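Local coordinates for protein putative c-1-tetrahydrofolate synthase, cytoplasmic (Leishmania major, PDB 4A26) that probably oxidises N5,N10-methylenetetrahydrofolate with NADP+ and hydrolyses the methenyl product, as a homodimeric dehydrogenase/cyclohydrolase of one-carbon metabolism, at residues 241-246 with 251-256. Residues are numbered along the deposited sequence; the frame is centred on the assembly and turned at random.
Sequences TPVPDP and GYRLVG
Val255 N donates to Thr241 O at 2.9 Å, reaching the oxygen from above the carbonyl plane, with an N-H...O angle of 155°. Thr241 N answers with a bond to Val255 O at 3.1 Å, which makes the two residues an antiparallel hydrogen-bonded pair. Further along, Val243 N and Pro242 CA both approach Arg253 O, the first through a long, bent hydrogen bond of 3.3 Å, the second through a C-H...O contact of 3.5 Å. The return bond from Arg253 N to Val243 O is weak, and the two short strands are antiparallel but strongly splayed, their directions 127° apart.

On one face of this small hairpin the methyls of Val243 and Val255 meet, the side chains crossing nearly at right angles. Beside them Pro246 brings its ring against the root of Arg253, Pro246 CG lying 3.7 Å from Arg253 CG. The arginine chain leaves with CG between its backbone N and carbonyl carbon (chi1 72°), then runs extended past the proline. On the other face Pro242 CB approaches the Tyr252 ring obliquely, 3.6 Å from Tyr252 CD1.

The hairpin projects from the NAD(P)-binding domain at the surface, following strand 234-237 of the parallel sheet and preceding helix 260-263; at its base Thr241 packs on Pro221, and Gly256 is joined to Gly222 by a backbone hydrogen bond.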
loop_
_atom_site.group_PDB
_atom_site.type_symbol
_atom_site.label_atom_id
_atom_site.label_comp_id
_atom_site.label_asym_id
_atom_site.label_seq_id
_atom_site.Cartn_x
_atom_site.Cartn_y
_atom_site.Cartn_z
ATOM N N THR A 241 25.585 2.978 -5.211
ATOM C CA THR A 241 26.469 1.816 -5.174
ATOM C C THR A 241 27.931 2.247 -5.352
ATOM O O THR A 241 28.243 2.977 -6.293
ATOM C CB THR A 241 26.123 0.828 -6.303
ATOM O OG1 THR A 241 24.721 0.531 -6.275
ATOM C CG2 THR A 241 26.921 -0.458 -6.163
ATOM N N PRO A 242 28.831 1.798 -4.457
ATOM C CA PRO A 242 30.248 2.114 -4.640
ATOM C C PRO A 242 30.879 1.355 -5.812
ATOM O O PRO A 242 30.416 0.273 -6.170
ATOM C CB PRO A 242 30.877 1.682 -3.312
ATOM C CG PRO A 242 29.974 0.648 -2.782
ATOM C CD PRO A 242 28.595 1.037 -3.217
ATOM N N VAL A 243 31.922 1.937 -6.404
ATOM C CA VAL A 243 32.661 1.317 -7.507
ATOM C C VAL A 243 34.158 1.561 -7.325
ATOM O O VAL A 243 34.542 2.545 -6.703
ATOM C CB VAL A 243 32.231 1.888 -8.877
ATOM C CG1 VAL A 243 30.736 1.686 -9.099
ATOM C CG2 VAL A 243 32.601 3.365 -8.989
ATOM N N PRO A 244 35.012 0.681 -7.886
ATOM C CA PRO A 244 36.456 0.808 -7.703
ATOM C C PRO A 244 37.174 1.641 -8.780
ATOM O O PRO A 244 38.399 1.566 -8.887
ATOM C CB PRO A 244 36.920 -0.648 -7.771
ATOM C CG PRO A 244 35.983 -1.279 -8.756
ATOM C CD PRO A 244 34.687 -0.492 -8.719
ATOM N N ASP A 245 36.428 2.427 -9.556
ATOM C CA ASP A 245 37.007 3.209 -10.659
ATOM C C ASP A 245 37.980 4.317 -10.221
ATOM O O ASP A 245 39.092 4.406 -10.750
ATOM C CB ASP A 245 35.897 3.826 -11.540
ATOM C CG ASP A 245 35.498 2.930 -12.713
ATOM O OD1 ASP A 245 36.389 2.310 -13.336
ATOM O OD2 ASP A 245 34.288 2.866 -13.028
ATOM N N PRO A 246 37.572 5.158 -9.253
ATOM C CA PRO A 246 38.307 6.394 -9.000
ATOM C C PRO A 246 39.536 6.221 -8.110
ATOM O O PRO A 246 39.450 5.606 -7.043
ATOM C CB PRO A 246 37.270 7.256 -8.285
ATOM C CG PRO A 246 36.465 6.269 -7.502
ATOM C CD PRO A 246 36.490 4.967 -8.271
ATOM N N GLY A 251 39.273 4.441 -2.221
ATOM C CA GLY A 251 39.281 3.712 -3.490
ATOM C C GLY A 251 37.907 3.443 -4.084
ATOM O O GLY A 251 37.725 2.466 -4.810
ATOM N N TYR A 252 36.938 4.305 -3.779
ATOM C CA TYR A 252 35.601 4.187 -4.365
ATOM C C TYR A 252 34.825 5.504 -4.359
ATOM O O TYR A 252 35.177 6.447 -3.648
ATOM C CB TYR A 252 34.782 3.088 -3.660
ATOM C CG TYR A 252 34.350 3.413 -2.240
ATOM C CD1 TYR A 252 33.172 4.119 -1.992
ATOM C CD2 TYR A 252 35.108 3.000 -1.146
ATOM C CE1 TYR A 252 32.769 4.417 -0.694
ATOM C CE2 TYR A 252 34.712 3.290 0.157
ATOM C CZ TYR A 252 33.545 3.999 0.376
ATOM O OH TYR A 252 33.151 4.290 1.663
ATOM N N ARG A 253 33.774 5.552 -5.174
ATOM C CA ARG A 253 32.825 6.660 -5.168
ATOM C C ARG A 253 31.406 6.127 -5.360
ATOM O O ARG A 253 31.207 5.129 -6.050
ATOM C CB ARG A 253 33.165 7.671 -6.267
ATOM C CG ARG A 253 32.876 7.203 -7.690
ATOM C CD ARG A 253 33.483 8.154 -8.709
ATOM N NE ARG A 253 33.294 7.691 -10.085
ATOM C CZ ARG A 253 33.889 8.221 -11.154
ATOM N NH1 ARG A 253 34.731 9.247 -11.034
ATOM N NH2 ARG A 253 33.644 7.716 -12.359
ATOM N N LEU A 254 30.429 6.792 -4.753
ATOM C CA LEU A 254 29.030 6.405 -4.914
ATOM C C LEU A 254 28.563 6.749 -6.324
ATOM O O LEU A 254 28.746 7.873 -6.788
ATOM C CB LEU A 254 28.138 7.099 -3.882
ATOM C CG LEU A 254 28.134 6.500 -2.473
ATOM C CD1 LEU A 254 29.430 6.799 -1.735
ATOM C CD2 LEU A 254 26.934 7.009 -1.681
ATOM N N VAL A 255 27.971 5.768 -7.002
ATOM C CA VAL A 255 27.474 5.943 -8.364
ATOM C C VAL A 255 26.005 5.532 -8.430
ATOM O O VAL A 255 25.628 4.480 -7.911
ATOM C CB VAL A 255 28.276 5.094 -9.363
ATOM C CG1 VAL A 255 28.096 5.626 -10.776
ATOM C CG2 VAL A 255 29.748 5.079 -8.987
ATOM N N GLY A 256 25.185 6.359 -9.074
ATOM C CA GLY A 256 23.748 6.128 -9.148
ATOM C C GLY A 256 23.329 5.181 -10.258
ATOM O O GLY A 256 24.149 4.750 -11.068
#